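Side-chain contacts in CD180 antigen (Mus musculus, PDB 3T6Q), which probably cooperates with MD-1 and TLR4 in the innate immune response of B-cells to bacterial lipopolysaccharide, leading to NF-kappa-B activation: residues E10-V13 and N14-Y17; L86-T89 and A90-L93; L528-A531 and S532-I535. All coordinates share one frame; numbering follows the deposited sequence.

Contact 1: residues E10-V13 and N14-Y17. With NAG (2-acetamido-2-deoxy-beta-D-glucopyranose), chain P.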
loop_
_atom_site.group_PDB
_atom_site.type_symbol
_atom_site.label_atom_id
_atom_site.label_comp_id
_atom_site.label_asym_id
_atom_site.label_seq_id
_atom_site.Cartn_x
_atom_site.Cartn_y
_atom_site.Cartn_z
ATOM N N GLU A 10 22.651 7.617 25.261
ATOM C CA GLU A 10 22.106 7.292 26.560
ATOM C C GLU A 10 21.265 8.459 27.060
ATOM O O GLU A 10 21.799 9.447 27.555
ATOM C CB GLU A 10 23.217 6.991 27.550
ATOM C CG GLU A 10 22.692 6.744 28.948
ATOM C CD GLU A 10 23.786 6.327 29.900
ATOM O OE1 GLU A 10 23.974 5.106 30.061
ATOM O OE2 GLU A 10 24.457 7.221 30.464
ATOM N N LYS A 11 19.953 8.347 26.921
ATOM C CA LYS A 11 19.075 9.402 27.368
ATOM C C LYS A 11 18.869 9.316 28.870
ATOM O O LYS A 11 18.935 10.327 29.541
ATOM C CB LYS A 11 17.753 9.378 26.612
ATOM C CG LYS A 11 17.939 9.695 25.133
ATOM C CD LYS A 11 16.622 9.628 24.388
ATOM C CE LYS A 11 15.940 10.975 24.362
ATOM N NZ LYS A 11 14.505 10.814 23.997
ATOM N N GLU A 12 18.612 8.116 29.392
ATOM C CA GLU A 12 18.549 7.886 30.844
ATOM C C GLU A 12 19.420 6.705 31.192
ATOM O O GLU A 12 19.154 5.597 30.733
ATOM C CB GLU A 12 17.147 7.537 31.296
ATOM C CG GLU A 12 16.254 8.696 31.666
ATOM C CD GLU A 12 14.942 8.209 32.258
ATOM O OE1 GLU A 12 13.901 8.318 31.569
ATOM O OE2 GLU A 12 14.956 7.685 33.396
ATOM N N VAL A 13 20.446 6.946 32.009
ATOM C CA VAL A 13 21.381 5.912 32.460
ATOM C C VAL A 13 20.641 4.622 32.778
ATOM O O VAL A 13 19.679 4.624 33.565
ATOM C CB VAL A 13 22.182 6.355 33.721
ATOM C CG1 VAL A 13 23.238 5.319 34.072
ATOM C CG2 VAL A 13 22.813 7.731 33.520
ATOM N N ASN A 14 21.075 3.531 32.139
ATOM C CA ASN A 14 20.517 2.188 32.372
ATOM C C ASN A 14 19.058 1.967 31.945
ATOM O O ASN A 14 18.543 0.855 32.079
ATOM C CB ASN A 14 20.688 1.765 33.839
ATOM C CG ASN A 14 22.138 1.590 34.234
ATOM O OD1 ASN A 14 22.952 1.103 33.447
ATOM N ND2 ASN A 14 22.469 1.983 35.472
ATOM N N LYS A 15 18.403 3.008 31.433
ATOM C CA LYS A 15 16.963 2.950 31.222
ATOM C C LYS A 15 16.498 3.224 29.784
ATOM O O LYS A 15 15.652 2.487 29.259
ATOM C CB LYS A 15 16.262 3.915 32.186
ATOM C CG LYS A 15 14.750 3.804 32.161
ATOM C CD LYS A 15 14.113 4.733 33.182
ATOM C CE LYS A 15 12.625 4.890 32.921
ATOM N NZ LYS A 15 12.009 5.818 33.908
ATOM N N THR A 16 17.042 4.273 29.165
ATOM C CA THR A 16 16.506 4.781 27.877
ATOM C C THR A 16 17.591 5.071 26.889
ATOM O O THR A 16 18.462 5.885 27.150
ATOM C CB THR A 16 15.700 6.062 28.083
ATOM O OG1 THR A 16 14.601 5.759 28.932
ATOM C CG2 THR A 16 15.155 6.622 26.744
ATOM N N TYR A 17 17.529 4.402 25.739
ATOM C CA TYR A 17 18.566 4.519 24.724
ATOM C C TYR A 17 17.942 4.852 23.375
ATOM O O TYR A 17 16.914 4.258 22.989
ATOM C CB TYR A 17 19.439 3.251 24.672
ATOM C CG TYR A 17 20.275 3.134 25.933
ATOM C CD1 TYR A 17 21.550 3.711 26.013
ATOM C CD2 TYR A 17 19.748 2.515 27.075
ATOM C CE1 TYR A 17 22.289 3.640 27.187
ATOM C CE2 TYR A 17 20.476 2.440 28.247
ATOM C CZ TYR A 17 21.738 3.005 28.298
ATOM O OH TYR A 17 22.437 2.937 29.478
HETATM C C1 NAG P . 23.809 1.887 36.015
HETATM C C2 NAG P . 23.689 2.494 37.419
HETATM C C3 NAG P . 24.904 2.184 38.282
HETATM C C4 NAG P . 25.312 0.720 38.213
HETATM C C5 NAG P . 25.389 0.227 36.769
HETATM C C6 NAG P . 25.566 -1.286 36.726
HETATM C C7 NAG P . 22.440 4.575 37.763
HETATM C C8 NAG P . 22.459 6.077 37.678
HETATM N N2 NAG P . 23.550 3.939 37.384
HETATM O O3 NAG P . 24.612 2.513 39.622
HETATM O O4 NAG P . 26.573 0.609 38.830
HETATM O O5 NAG P . 24.196 0.524 36.073
HETATM O O6 NAG P . 26.743 -1.585 36.012
HETATM O O7 NAG P . 21.432 3.988 38.157
#

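Contact 2: residues L86-T89 and A90-L93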
loop_
_atom_site.group_PDB
_atom_site.type_symbol
_atom_site.label_atom_id
_atom_site.label_comp_id
_atom_site.label_asym_id
_atom_site.label_seq_id
_atom_site.Cartn_x
_atom_site.Cartn_y
_atom_site.Cartn_z
ATOM N N LEU A 86 4.513 -1.180 21.394
ATOM C CA LEU A 86 5.409 -1.693 20.354
ATOM C C LEU A 86 5.096 -0.931 19.038
ATOM O O LEU A 86 3.941 -0.834 18.660
ATOM C CB LEU A 86 5.118 -3.174 20.178
ATOM C CG LEU A 86 5.838 -3.878 18.990
ATOM C CD1 LEU A 86 7.331 -3.746 19.156
ATOM C CD2 LEU A 86 5.334 -5.312 18.878
ATOM N N VAL A 87 6.113 -0.351 18.403
ATOM C CA VAL A 87 5.869 0.435 17.170
ATOM C C VAL A 87 6.529 -0.289 15.984
ATOM O O VAL A 87 7.752 -0.380 15.936
ATOM C CB VAL A 87 6.485 1.823 17.287
ATOM C CG1 VAL A 87 6.091 2.718 16.093
ATOM C CG2 VAL A 87 6.064 2.528 18.598
ATOM N N LEU A 88 5.725 -0.820 15.068
ATOM C CA LEU A 88 6.255 -1.525 13.866
ATOM C C LEU A 88 5.929 -0.762 12.580
ATOM O O LEU A 88 5.940 -1.315 11.472
ATOM C CB LEU A 88 5.682 -2.959 13.792
ATOM C CG LEU A 88 6.467 -3.888 14.766
ATOM C CD1 LEU A 88 5.580 -5.093 15.055
ATOM C CD2 LEU A 88 7.837 -4.315 14.200
ATOM N N THR A 89 5.571 0.494 12.760
ATOM C CA THR A 89 5.172 1.371 11.669
ATOM C C THR A 89 6.215 1.410 10.536
ATOM O O THR A 89 7.409 1.477 10.806
ATOM C CB THR A 89 4.955 2.776 12.241
ATOM O OG1 THR A 89 3.782 2.706 13.077
ATOM C CG2 THR A 89 4.696 3.813 11.085
ATOM N N ALA A 90 5.726 1.393 9.294
ATOM C CA ALA A 90 6.528 1.644 8.086
ATOM C C ALA A 90 7.573 0.542 7.801
ATOM O O ALA A 90 8.657 0.823 7.254
ATOM C CB ALA A 90 7.187 3.018 8.094
ATOM N N ASN A 91 7.236 -0.692 8.185
ATOM C CA ASN A 91 8.052 -1.874 7.834
ATOM C C ASN A 91 7.336 -2.676 6.757
ATOM O O ASN A 91 6.127 -2.886 6.843
ATOM C CB ASN A 91 8.343 -2.763 9.084
ATOM C CG ASN A 91 9.353 -2.138 9.978
ATOM O OD1 ASN A 91 10.554 -2.081 9.629
ATOM N ND2 ASN A 91 8.893 -1.574 11.097
ATOM N N PRO A 92 8.068 -3.131 5.731
ATOM C CA PRO A 92 7.371 -3.833 4.636
ATOM C C PRO A 92 7.109 -5.331 4.924
ATOM O O PRO A 92 7.695 -6.241 4.276
ATOM C CB PRO A 92 8.355 -3.654 3.454
ATOM C CG PRO A 92 9.716 -3.664 4.141
ATOM C CD PRO A 92 9.482 -2.850 5.403
ATOM N N LEU A 93 6.207 -5.593 5.867
ATOM C CA LEU A 93 6.111 -6.933 6.446
ATOM C C LEU A 93 5.474 -7.899 5.456
ATOM O O LEU A 93 4.415 -7.644 4.930
ATOM C CB LEU A 93 5.261 -6.915 7.734
ATOM C CG LEU A 93 5.782 -6.010 8.854
ATOM C CD1 LEU A 93 4.804 -5.933 10.028
ATOM C CD2 LEU A 93 7.139 -6.537 9.317
#

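Contact 3: residues L528-A531 and S532-I535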
loop_
_atom_site.group_PDB
_atom_site.type_symbol
_atom_site.label_atom_id
_atom_site.label_comp_id
_atom_site.label_asym_id
_atom_site.label_seq_id
_atom_site.Cartn_x
_atom_site.Cartn_y
_atom_site.Cartn_z
ATOM N N LEU A 528 15.579 31.378 39.680
ATOM C CA LEU A 528 16.181 32.636 39.214
ATOM C C LEU A 528 16.918 32.329 37.925
ATOM O O LEU A 528 17.937 31.647 37.945
ATOM C CB LEU A 528 17.156 33.192 40.216
ATOM C CG LEU A 528 17.980 34.418 39.742
ATOM C CD1 LEU A 528 17.098 35.588 39.337
ATOM C CD2 LEU A 528 18.934 34.851 40.851
ATOM N N ASN A 529 16.372 32.787 36.808
ATOM C CA ASN A 529 17.020 32.547 35.522
ATOM C C ASN A 529 17.819 33.776 35.127
ATOM O O ASN A 529 17.238 34.820 34.843
ATOM C CB ASN A 529 15.958 32.230 34.443
ATOM C CG ASN A 529 16.571 31.732 33.152
ATOM O OD1 ASN A 529 17.784 31.691 33.003
ATOM N ND2 ASN A 529 15.716 31.363 32.195
ATOM N N LEU A 530 19.153 33.649 35.155
ATOM C CA LEU A 530 20.059 34.707 34.721
ATOM C C LEU A 530 20.761 34.342 33.398
ATOM O O LEU A 530 21.812 34.907 33.090
ATOM C CB LEU A 530 21.103 35.036 35.812
ATOM C CG LEU A 530 20.446 35.838 36.966
ATOM C CD1 LEU A 530 21.309 35.902 38.220
ATOM C CD2 LEU A 530 20.097 37.235 36.513
ATOM N N ALA A 531 20.211 33.401 32.623
ATOM C CA ALA A 531 20.890 32.941 31.412
ATOM C C ALA A 531 21.094 34.101 30.453
ATOM O O ALA A 531 20.257 35.022 30.405
ATOM C CB ALA A 531 20.086 31.825 30.706
ATOM N N SER A 532 22.197 34.066 29.682
ATOM C CA SER A 532 22.457 35.065 28.640
ATOM C C SER A 532 22.405 36.486 29.159
ATOM O O SER A 532 21.592 37.286 28.722
ATOM C CB SER A 532 21.513 34.937 27.438
ATOM O OG SER A 532 21.673 33.657 26.858
ATOM N N ASN A 533 23.256 36.777 30.119
ATOM C CA ASN A 533 23.445 38.143 30.571
ATOM C C ASN A 533 24.931 38.470 30.465
ATOM O O ASN A 533 25.629 37.808 29.715
ATOM C CB ASN A 533 22.924 38.249 31.999
ATOM C CG ASN A 533 21.456 38.605 31.993
ATOM O OD1 ASN A 533 21.110 39.692 31.559
ATOM N ND2 ASN A 533 20.582 37.648 32.362
ATOM N N HIS A 534 25.408 39.432 31.248
ATOM C CA HIS A 534 26.830 39.827 31.200
ATOM C C HIS A 534 27.458 39.585 32.540
ATOM O O HIS A 534 28.349 40.351 32.969
ATOM C CB HIS A 534 26.963 41.325 30.917
ATOM C CG HIS A 534 26.742 41.738 29.465
ATOM N ND1 HIS A 534 26.132 40.957 28.551
ATOM C CD2 HIS A 534 27.038 42.932 28.818
ATOM C CE1 HIS A 534 26.054 41.607 27.369
ATOM N NE2 HIS A 534 26.604 42.822 27.536
ATOM N N ILE A 535 27.033 38.542 33.236
ATOM C CA ILE A 535 27.621 38.262 34.542
ATOM C C ILE A 535 29.031 37.649 34.391
ATOM O O ILE A 535 29.199 36.650 33.699
ATOM C CB ILE A 535 26.681 37.388 35.383
ATOM C CG1 ILE A 535 25.408 38.208 35.729
ATOM C CG2 ILE A 535 27.381 36.922 36.645
ATOM C CD1 ILE A 535 24.247 37.368 36.232
#

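Contact 1: residues E10-V13 and N14-Y17
The carbonyl oxygen of Glu12 takes two backbone N-H groups from the returning arm of a beta hairpin, whose strands 9-12 and 16-18 start the solenoid at its N-terminal cap. Lys15 N reaches Glu12 O at 2.8 Å, tilted from the carbonyl plane, while Thr16 N, at 2.9 Å, lies in that plane on a lone pair. Two residues facing one is a classic beta bulge. A second bulge answers it from the other arm, where Thr16 O accepts both Lys11 N and Glu12 N.

On one face of the hairpin Glu10 and Tyr17 run side by side. With CG anti to the backbone nitrogen (chi1 176°) and the chain extended beyond it, Glu10 passes along the ring, its CB 3.5 Å from Tyr17 CE1. Its carboxylate, turned 61° from the ring plane, then accepts a hydrogen bond from the phenol: Tyr17 OH to Glu10 OE1 measures 2.7 Å, on the anti lone pair. The same hydroxyl takes the N-H of Asn14, so tyrosine serves as donor and acceptor and pins the turn to the strand. Its ring also packs on Leu31 and Pro32.

On the other face Glu12 lies alongside the extended Lys15. The salt bridge between Glu12 OE2 and Lys15 NZ is long, 3.5 Å, and Lys15 CD comes closer to the same oxygen, at 3.1 Å. Thr16 completes this face, turning its methyl to the Lys11 stem.

Asparagine suits position 14, where phi is positive. It also opens an Asn-Lys-Thr glycosylation sequon, and its ND2 is bonded to C1 of an N-acetylglucosamine. Val13 flanks the sugar, with CG1 3.6 Å from N2 of the sugar.

Contact 2: residues L86-T89 and A90-L93
Asn91 reaches back to the carbonyl of Leu88 across a type II beta turn, where strand 85-87 of leucine-rich repeat 3 ends. The spacing of Leu86, Leu88, Asn91 and Leu93 is that of the repeat consensus LxxLxLxxNxL.

The polar part rests on one amide. Asn91 ND2 gives a nearly straight bond (163°) to Leu88 O at 3.0 Å. The acceptor lies close to the plane of the amide, but the donor stands well above the carbonyl plane, off the lone pairs. The same ND2 also bonds Leu64 O, and OD1 accepts from Cys67 N and Ile69 N, so the buried amide joins its own turn to the backbone of the preceding repeat. Asparagine fits because it offers a donor and an acceptor on one short stem.

The backbone sets the shape of the turn. Ala90 takes the positive phi (67°) of the third turn position, and beyond it Pro92 centres an inverse gamma turn closed by a weak Leu93 N to Asn91 O bond.

Van der Waals contacts complete the site. Leu88 and Leu93 pack inward on Ile72 and Phe112. Thr89 and Ala90 instead meet the backbone of another protein chain. Between these two, Thr89 CG2 lies 4.0 Å from Ala90 CB.

Contact 3: residues L528-A531 and S532-I535
Leu530 meets Ile535 from its CB onward, in the turn that follows strand 527-529 of leucine-rich repeat 19. The pattern Leu528, Leu530, Asn533, Ile535 is the conserved LxLxxNxL core of the repeat, with isoleucine in the last place. Leu530 CB lies 3.9 Å from Ile535 CD1, and CG stands a little farther from the same methyl. CG is placed anti to the carbonyl carbon (chi1 -74°), which directs the branch across the end of the isoleucine. At the tip the two methyls part: CD1 makes the closest apolar contact, 3.8 Å to Ile535 CD1, whereas CD2 has Asn533 ND2 at 4.2 Å as well as that methyl. The two hydrophobic side chains cross at about a right angle, and Ile535 CD1 is the isoleucine atom that CB, CG and both methyls of Leu530 approach.

The carbonyl of Leu530 is held by a buried asparagine. Asn533 ND2 donates to Leu530 O at 3.1 Å in an almost straight bond (169°). Leu530 O lies in the amide plane of Asn533, although the donor sits above the carbonyl plane instead of on a lone pair. Asn557 ND2 gives that oxygen a further donor. Asn533 in turn looks back one repeat, its ND2 also bonding Leu507 O and its OD1 taking the N-H of Leu512. Asparagine thus repeats its role from one coil to the next, bonding backbone groups of neighbouring coils in the buried interior.

Before the turn, Asn529 makes an Asx turn. Two small residues come after Leu530: Ala531, beside Asn553 and Arg555, and Ser532, which accepts a positive phi. The Asx bond runs from Ala531 N to Asn529 OD1, 3.0 Å long and tilted from the carbonyl plane of the side chain.

Contacts 1, 2 and 3 follow one another along the chain: the hairpin of the N-terminal cap, the turn of repeat 3 and the turn of repeat 19. All reach the run of mainly parallel strands, one per coil, that lines the inner side of the horseshoe characteristic of Toll-like receptor ectodomains. None touches another. Centres of contacts 1 and 2 are about 23 Å apart, and those of contacts 2 and 3 about 46 Å. Contact 1 lies about 30 Å, centre to centre, from contact 3 although more than five hundred residues separate them, because the solenoid curves its two ends toward each other. Contacts 2 and 3 occupy equivalent places in their repeats, whereas the hairpin begins the strand series.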